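Local coordinates for protein SPI-1 type 3 secretion system secretin (Salmonella enterica subsp. enterica serovar Typhimurium, PDB 4G08) that forms, as a multimer, a ring with a central pore in the outer membrane for the type III secretion injectisome that delivers effectors into host cells, at residues A[22-27]-A[43-48]; A[37-42]-A[77-82]; A[72-77]-A[133-138]. All blocks are in the same frame, centred on the assembly; numbering follows the deposited sequence.

Interaction 1 of 3, residues A[22-27]-A[43-48]; sequences SLRTFF and MAARKK
Ala44 meets Leu23 through its carbonyl: Ala44 O lies 3.3 Å from Leu23 CB, with CG and CD1 of the same leucine almost as near, so the start of the leucine side chain lies over a peptide oxygen. Ala44 O also accepts a hydrogen bond from Lys47 N. Ala45 comes next and offers both its methyl and its carbonyl. Its CB is 3.2 Å from Arg24 NH2, a tight touch made obliquely to the guanidinium; the arginine reaches it because CG stands anti to the backbone N (chi1 -166°) and the chain then bends at chi3. Ala45 O lies 3.6 Å from Ser22 CB. At Lys47 the backbone does the holding: Leu23 N donates to Lys47 O at 3.0 Å, with 145° at the hydrogen, and the same oxygen receives a CA-H contact from Ser22. The Lys47 side chain starts out beside that of Leu23, Lys47 CB 3.8 Å from Leu23 CG, while its ammonium leads off to a salt bridge with Asp84. Lys48, the last residue, forms a non-hydrogen-bonded antiparallel pair with Ser22; the two side chains leave the backbones in different directions, but the bend at chi2 of Lys48 brings NZ back to 4.2 Å from Ser22 CB. Ser22 OG is turned instead to the helix, where it accepts Thr25 N at 3.2 Å, nearly straight. Leu23 also packs on Leu69 of helix 58-69 and Leu71 of strand 71-75. The arrangement is an N-capped helix start, with Ser22 as N-cap, anchored to the antiparallel strand pair 16-22 and 48-50 of the secretin N0 domain.

Interaction 2 of 3, residues A[37-42]-A[77-82]; sequences PVIVSK and GQAIYI
Ile39 and Tyr81 stand next to each other on one face of the sheet, their side chains headed in the same direction, and the tip of the isoleucine makes the touch: CD1 comes 3.3 Å from Tyr81 CE2, reaching the ring obliquely. Ile39 CG1 sits beside the backbone N (chi1 -56°), and CD1, beyond it, touches both the ring and Ala79 CB, the latter at 4.0 Å. The tyrosine hydroxyl is tied to Asp76, fixing the far end of the ring. On the face carrying Val38, Val40, Ile80 and Ile82 the side chains interlock differently. Val38 and Ile82 slant across one another, Val38 CG1 meeting Ile82 CD1 at 3.4 Å, a close methyl-methyl contact, and Val40 CG2 touches the same methyl more loosely. Phe27 of helix 23-30 packs on Val38, Val40 and Ile82. Just ahead of the strand, Pro37 CG rests against Ala79 CB at 4.0 Å. Four backbone bonds hold this register, three of them nearly straight: Ile80 N to Pro37 O, Ile39 N to Ile80 O at 2.8 Å, and Ile82 N to Ile39 O; the fourth runs from Ser41 N to Ile82 O. Ser41 then N-caps the helix that follows, its OG bonding Ala44 N and also Glu87. The axes of 38-40 and 80-82 come within 4.7 Å, with 17° between their directions. This is a parallel strand pair, with 80-84 the central strand of the mixed three-stranded sheet of the secretin N0 domain.

Interaction 3 of 3, residues A[72-77]-A[133-138]; sequences IWYFDG and PPVYVD
Tyr74 meets Tyr136 and Val135 at the start of helix 134-150, its ring standing out from strand 71-75 as the main bump of the contact. Tyr136 CB lies over one face of that ring, 4.1 Å from the centroid and only 10° off the normal, a CH-pi contact. From there the Tyr136 ring swings past the same ring, the planes inclined at 49° and the centroids 5.1 Å apart, so that Tyr136 CD1 comes to 3.3 Å from Tyr74 CE1. Val135 CG1 approaches the ring obliquely at Tyr74 CD2, 3.6 Å away; with that methyl between the backbone N and the carbonyl carbon (chi1 64°), it also reaches the base of the tyrosine at CB. Both helix residues bear on the same side of the Tyr74 ring, Tyr136 over its face and Val135 nearer CD2. Pro133, the N-cap residue, supplies the reciprocal bump: its CG enters the dip between the Ile72 and Tyr74 side chains, 3.7 Å from Trp73 O and 4.0 Å from Tyr74 CB. Ile72 CD1 closes the other flank, 3.9 Å from Pro133 CA. Both phenol oxygens find backbone partners in the loop between helix 100-109 and strand 120-121, Tyr74 OH at Leu112 O and Tyr136 OH at Tyr117 O, which pins the two rings at their far ends. Tyr83 and Tyr117 pack beside Pro133, and Trp73 turns off to helix 58-69. The contact is buried and largely apolar: the edge strand of the N0 sheet docks against the first turn of the helix in the following secretin short domain, forming the interface between two consecutive periplasmic domains.

Overall arrangement
The three contacts run from the N0 domain to its junction with the next domain. Interactions 1 and 2 have centres 12 Å apart and touch directly: Phe27 CG lies 3.3 Å from Ile82 CD1, and Arg24 NH1 reaches Val40 O in a weak hydrogen bond. Interaction 2 shares Gly77 with interaction 3, about 9 Å away between centres, and strands 71-75 and 80-84 join them, with Tyr81 N 2.8 Å from Tyr74 O. Interactions 1 and 3 are about 18 Å apart between centres and do not touch; the sheet of interaction 2 bridges them, linking the N0 core to the domain interface.

Interaction 1 of 3, residues A[22-27]-A[43-48]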
# COMPACT_ATOMS: atom_id res chain seq x y z
N SER A 22 9.28 19.12 -5.06
CA SER A 22 9.45 17.68 -5.06
C SER A 22 8.29 17.05 -4.30
O SER A 22 7.73 17.67 -3.40
CB SER A 22 10.77 17.29 -4.42
OG SER A 22 10.68 17.37 -3.01
N LEU A 23 7.96 15.82 -4.64
CA LEU A 23 6.91 15.11 -3.93
C LEU A 23 7.23 15.00 -2.45
O LEU A 23 6.33 14.95 -1.62
CB LEU A 23 6.71 13.71 -4.50
CG LEU A 23 5.90 13.71 -5.79
CD1 LEU A 23 5.20 12.38 -6.01
CD2 LEU A 23 4.88 14.83 -5.75
N ARG A 24 8.51 14.94 -2.12
CA ARG A 24 8.88 14.84 -0.72
C ARG A 24 8.45 16.07 0.05
O ARG A 24 7.86 15.98 1.12
CB ARG A 24 10.37 14.60 -0.52
CG ARG A 24 10.69 14.17 0.89
CD ARG A 24 12.15 13.81 1.07
NE ARG A 24 12.59 12.77 0.15
CZ ARG A 24 12.41 11.47 0.36
NH1 ARG A 24 11.74 11.08 1.43
NH2 ARG A 24 12.92 10.57 -0.47
N THR A 25 8.73 17.24 -0.50
CA THR A 25 8.31 18.48 0.12
C THR A 25 6.80 18.55 0.20
O THR A 25 6.23 18.81 1.27
CB THR A 25 8.84 19.66 -0.69
OG1 THR A 25 10.26 19.71 -0.57
CG2 THR A 25 8.24 20.96 -0.18
N PHE A 26 6.14 18.14 -0.88
CA PHE A 26 4.70 18.20 -0.94
C PHE A 26 4.05 17.33 0.12
O PHE A 26 3.18 17.78 0.87
CB PHE A 26 4.23 17.78 -2.32
CG PHE A 26 2.74 17.71 -2.45
CD1 PHE A 26 2.00 18.86 -2.60
CD2 PHE A 26 2.09 16.52 -2.26
CE1 PHE A 26 0.63 18.81 -2.65
CE2 PHE A 26 0.72 16.45 -2.35
CZ PHE A 26 -0.01 17.60 -2.52
N PHE A 27 4.46 16.07 0.20
CA PHE A 27 3.85 15.17 1.17
C PHE A 27 4.23 15.48 2.61
O PHE A 27 3.42 15.30 3.50
CB PHE A 27 4.15 13.72 0.86
CG PHE A 27 3.35 13.18 -0.27
CD1 PHE A 27 1.97 13.22 -0.22
CD2 PHE A 27 3.96 12.80 -1.43
CE1 PHE A 27 1.22 12.80 -1.30
CE2 PHE A 27 3.23 12.39 -2.52
CZ PHE A 27 1.85 12.38 -2.45
N MET A 43 12.15 7.00 -5.63
CA MET A 43 11.56 7.26 -6.94
C MET A 43 10.38 8.21 -6.87
O MET A 43 10.11 8.92 -7.84
CB MET A 43 11.13 5.97 -7.63
CG MET A 43 12.29 5.10 -8.07
SD MET A 43 13.28 5.91 -9.33
CE MET A 43 12.14 5.93 -10.70
N ALA A 44 9.60 8.16 -5.81
CA ALA A 44 8.48 9.10 -5.71
C ALA A 44 9.02 10.50 -5.52
O ALA A 44 8.48 11.47 -6.07
CB ALA A 44 7.57 8.73 -4.57
N ALA A 45 10.06 10.61 -4.71
CA ALA A 45 10.59 11.90 -4.30
C ALA A 45 11.20 12.68 -5.45
O ALA A 45 11.36 13.90 -5.36
CB ALA A 45 11.60 11.72 -3.19
N ARG A 46 11.56 12.01 -6.54
CA ARG A 46 12.16 12.73 -7.65
C ARG A 46 11.12 13.34 -8.60
O ARG A 46 11.46 14.17 -9.44
CB ARG A 46 13.13 11.86 -8.43
CG ARG A 46 12.48 10.73 -9.19
CD ARG A 46 13.55 9.76 -9.62
NE ARG A 46 14.32 10.26 -10.75
CZ ARG A 46 14.02 10.01 -12.02
NH1 ARG A 46 12.96 9.29 -12.33
NH2 ARG A 46 14.78 10.51 -12.99
N LYS A 47 9.85 13.06 -8.35
CA LYS A 47 8.79 13.69 -9.11
C LYS A 47 8.51 15.09 -8.59
O LYS A 47 8.79 15.39 -7.47
CB LYS A 47 7.52 12.86 -9.09
CG LYS A 47 7.58 11.62 -9.92
CD LYS A 47 6.40 10.75 -9.70
CE LYS A 47 6.14 9.81 -10.84
NZ LYS A 47 7.29 9.59 -11.67
N LYS A 48 7.98 15.93 -9.44
CA LYS A 48 7.61 17.28 -9.05
C LYS A 48 6.12 17.44 -9.16
O LYS A 48 5.46 16.74 -9.93
CB LYS A 48 8.29 18.30 -9.95
CG LYS A 48 9.78 18.07 -10.13
CD LYS A 48 10.55 18.80 -9.05
CE LYS A 48 12.04 18.57 -9.20
NZ LYS A 48 12.72 18.65 -7.88

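Interaction 2 of 3, residues A[37-42]-A[77-82]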
# COMPACT_ATOMS: atom_id res chain seq x y z
N PRO A 37 3.69 10.05 10.34
CA PRO A 37 4.68 10.48 9.38
C PRO A 37 4.41 9.89 8.02
O PRO A 37 3.71 8.88 7.90
CB PRO A 37 5.98 9.91 9.93
CG PRO A 37 5.57 8.72 10.70
CD PRO A 37 4.20 9.02 11.24
N VAL A 38 4.96 10.54 7.01
CA VAL A 38 4.85 10.08 5.64
C VAL A 38 6.24 9.77 5.13
O VAL A 38 7.20 10.49 5.42
CB VAL A 38 4.21 11.14 4.74
CG1 VAL A 38 4.06 10.61 3.33
CG2 VAL A 38 2.86 11.55 5.29
N ILE A 39 6.39 8.56 4.62
CA ILE A 39 7.66 8.08 4.12
C ILE A 39 7.58 7.98 2.62
O ILE A 39 6.80 7.20 2.08
CB ILE A 39 7.97 6.71 4.71
CG1 ILE A 39 7.93 6.79 6.22
CG2 ILE A 39 9.31 6.20 4.23
CD1 ILE A 39 7.45 5.52 6.85
N VAL A 40 8.36 8.81 1.95
CA VAL A 40 8.34 8.89 0.50
C VAL A 40 9.57 8.24 -0.11
O VAL A 40 10.70 8.48 0.33
CB VAL A 40 8.25 10.35 0.02
CG1 VAL A 40 8.22 10.40 -1.49
CG2 VAL A 40 7.00 11.02 0.58
N SER A 41 9.35 7.31 -1.02
CA SER A 41 10.43 6.53 -1.59
C SER A 41 11.33 7.40 -2.45
O SER A 41 10.93 8.46 -2.91
CB SER A 41 9.87 5.40 -2.44
OG SER A 41 9.47 5.88 -3.71
N LYS A 42 12.48 6.85 -2.81
CA LYS A 42 13.41 7.59 -3.64
C LYS A 42 12.77 7.97 -4.96
O LYS A 42 12.80 9.13 -5.36
CB LYS A 42 14.65 6.74 -3.89
CG LYS A 42 15.46 7.21 -5.08
CD LYS A 42 16.55 6.22 -5.44
CE LYS A 42 16.06 5.27 -6.51
NZ LYS A 42 16.90 4.04 -6.53
N GLY A 77 -1.38 1.99 9.61
CA GLY A 77 -1.99 2.29 10.90
C GLY A 77 -1.15 3.25 11.73
O GLY A 77 -1.68 3.94 12.60
N GLN A 78 0.13 3.37 11.39
CA GLN A 78 1.02 4.25 12.12
C GLN A 78 1.78 5.22 11.23
O GLN A 78 2.33 6.21 11.71
CB GLN A 78 2.01 3.45 12.94
CG GLN A 78 1.34 2.61 14.00
CD GLN A 78 1.07 1.20 13.52
OE1 GLN A 78 1.81 0.65 12.70
NE2 GLN A 78 -0.03 0.63 13.98
N ALA A 79 1.91 4.87 9.96
CA ALA A 79 2.66 5.69 9.02
C ALA A 79 2.13 5.50 7.61
O ALA A 79 1.53 4.47 7.30
CB ALA A 79 4.13 5.34 9.07
N ILE A 80 2.32 6.51 6.77
CA ILE A 80 1.90 6.45 5.38
C ILE A 80 3.11 6.31 4.47
O ILE A 80 4.08 7.06 4.60
CB ILE A 80 1.11 7.71 4.98
CG1 ILE A 80 -0.17 7.81 5.81
CG2 ILE A 80 0.77 7.68 3.49
CD1 ILE A 80 -0.96 9.08 5.56
N TYR A 81 3.09 5.32 3.60
CA TYR A 81 4.19 5.05 2.69
C TYR A 81 3.76 5.36 1.28
O TYR A 81 2.76 4.94 0.84
CB TYR A 81 4.66 3.59 2.77
CG TYR A 81 5.05 3.12 4.14
CD1 TYR A 81 4.08 2.81 5.06
CD2 TYR A 81 6.35 2.95 4.50
CE1 TYR A 81 4.39 2.40 6.28
CE2 TYR A 81 6.66 2.52 5.75
CZ TYR A 81 5.68 2.25 6.63
OH TYR A 81 5.92 1.81 7.90
N ILE A 82 4.58 6.11 0.58
CA ILE A 82 4.33 6.50 -0.79
C ILE A 82 5.48 6.07 -1.69
O ILE A 82 6.65 6.30 -1.38
CB ILE A 82 4.12 8.02 -0.91
CG1 ILE A 82 2.90 8.45 -0.09
CG2 ILE A 82 3.95 8.43 -2.37
CD1 ILE A 82 2.86 9.92 0.23

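Interaction 3 of 3, residues A[72-77]-A[133-138]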
# COMPACT_ATOMS: atom_id res chain seq x y z
N ILE A 72 1.83 4.67 -5.72
CA ILE A 72 1.09 3.74 -4.91
C ILE A 72 1.40 4.02 -3.44
O ILE A 72 2.47 4.52 -3.12
CB ILE A 72 1.48 2.29 -5.26
CG1 ILE A 72 2.99 2.10 -5.09
CG2 ILE A 72 1.11 1.99 -6.70
CD1 ILE A 72 3.51 0.74 -5.52
N TRP A 73 0.40 3.83 -2.59
CA TRP A 73 0.55 4.19 -1.19
C TRP A 73 -0.13 3.21 -0.26
O TRP A 73 -0.98 2.42 -0.67
CB TRP A 73 0.01 5.60 -0.93
CG TRP A 73 -1.44 5.70 -1.09
CD1 TRP A 73 -2.13 5.70 -2.26
CD2 TRP A 73 -2.40 5.85 -0.05
NE1 TRP A 73 -3.47 5.81 -2.01
CE2 TRP A 73 -3.66 5.94 -0.66
CE3 TRP A 73 -2.30 5.95 1.34
CZ2 TRP A 73 -4.82 6.13 0.07
CZ3 TRP A 73 -3.47 6.10 2.07
CH2 TRP A 73 -4.71 6.21 1.43
N TYR A 74 0.33 3.21 0.99
CA TYR A 74 -0.18 2.32 2.01
C TYR A 74 -0.14 3.05 3.35
O TYR A 74 0.82 3.74 3.66
CB TYR A 74 0.70 1.07 2.07
CG TYR A 74 0.20 0.02 3.02
CD1 TYR A 74 -1.08 -0.51 2.89
CD2 TYR A 74 0.96 -0.38 4.10
CE1 TYR A 74 -1.54 -1.47 3.76
CE2 TYR A 74 0.50 -1.33 4.99
CZ TYR A 74 -0.76 -1.84 4.84
OH TYR A 74 -1.26 -2.71 5.78
N PHE A 75 -1.23 2.94 4.10
CA PHE A 75 -1.25 3.38 5.49
C PHE A 75 -1.28 2.15 6.37
O PHE A 75 -2.16 1.31 6.22
CB PHE A 75 -2.51 4.21 5.75
CG PHE A 75 -2.73 4.55 7.19
CD1 PHE A 75 -1.82 5.30 7.89
CD2 PHE A 75 -3.92 4.21 7.81
CE1 PHE A 75 -2.04 5.64 9.21
CE2 PHE A 75 -4.16 4.54 9.12
CZ PHE A 75 -3.21 5.25 9.83
N ASP A 76 -0.26 1.97 7.21
CA ASP A 76 -0.13 0.73 7.98
C ASP A 76 -0.69 0.87 9.39
O ASP A 76 -0.58 -0.04 10.21
CB ASP A 76 1.33 0.26 8.03
CG ASP A 76 2.19 1.12 8.91
OD1 ASP A 76 1.68 2.14 9.43
OD2 ASP A 76 3.38 0.79 9.07
N GLY A 77 -1.38 1.99 9.61
CA GLY A 77 -1.99 2.29 10.90
C GLY A 77 -1.15 3.25 11.73
O GLY A 77 -1.68 3.94 12.60
N PRO A 133 2.38 -1.92 -2.88
CA PRO A 133 3.54 -1.32 -2.23
C PRO A 133 4.37 -2.38 -1.53
O PRO A 133 3.83 -3.27 -0.88
CB PRO A 133 2.92 -0.38 -1.20
CG PRO A 133 1.55 -0.11 -1.68
CD PRO A 133 1.12 -1.24 -2.56
N PRO A 134 5.69 -2.22 -1.58
CA PRO A 134 6.56 -3.22 -0.98
C PRO A 134 6.24 -3.50 0.49
O PRO A 134 6.13 -4.65 0.89
CB PRO A 134 7.94 -2.59 -1.13
CG PRO A 134 7.84 -1.82 -2.39
CD PRO A 134 6.42 -1.34 -2.50
N VAL A 135 6.01 -2.46 1.27
CA VAL A 135 5.72 -2.68 2.67
C VAL A 135 4.44 -3.52 2.86
O VAL A 135 4.36 -4.33 3.78
CB VAL A 135 5.55 -1.35 3.40
CG1 VAL A 135 4.36 -0.61 2.84
CG2 VAL A 135 5.39 -1.61 4.88
N TYR A 136 3.48 -3.35 1.96
CA TYR A 136 2.24 -4.13 2.01
C TYR A 136 2.47 -5.59 1.62
O TYR A 136 2.03 -6.51 2.31
CB TYR A 136 1.20 -3.50 1.09
CG TYR A 136 -0.10 -4.26 1.02
CD1 TYR A 136 -0.95 -4.31 2.10
CD2 TYR A 136 -0.51 -4.80 -0.18
CE1 TYR A 136 -2.15 -4.99 2.02
CE2 TYR A 136 -1.71 -5.45 -0.28
CZ TYR A 136 -2.52 -5.55 0.82
OH TYR A 136 -3.75 -6.13 0.68
N VAL A 137 3.11 -5.78 0.49
CA VAL A 137 3.32 -7.11 -0.05
C VAL A 137 4.16 -7.95 0.90
O VAL A 137 3.86 -9.11 1.16
CB VAL A 137 4.01 -7.05 -1.42
CG1 VAL A 137 4.39 -8.44 -1.88
CG2 VAL A 137 3.09 -6.39 -2.43
N ASP A 138 5.13 -7.31 1.55
CA ASP A 138 5.97 -8.00 2.51
C ASP A 138 5.13 -8.52 3.67
O ASP A 138 5.31 -9.65 4.13
CB ASP A 138 7.03 -7.05 3.06
CG ASP A 138 8.13 -6.77 2.06
OD1 ASP A 138 8.17 -7.45 1.01
OD2 ASP A 138 9.00 -5.93 2.36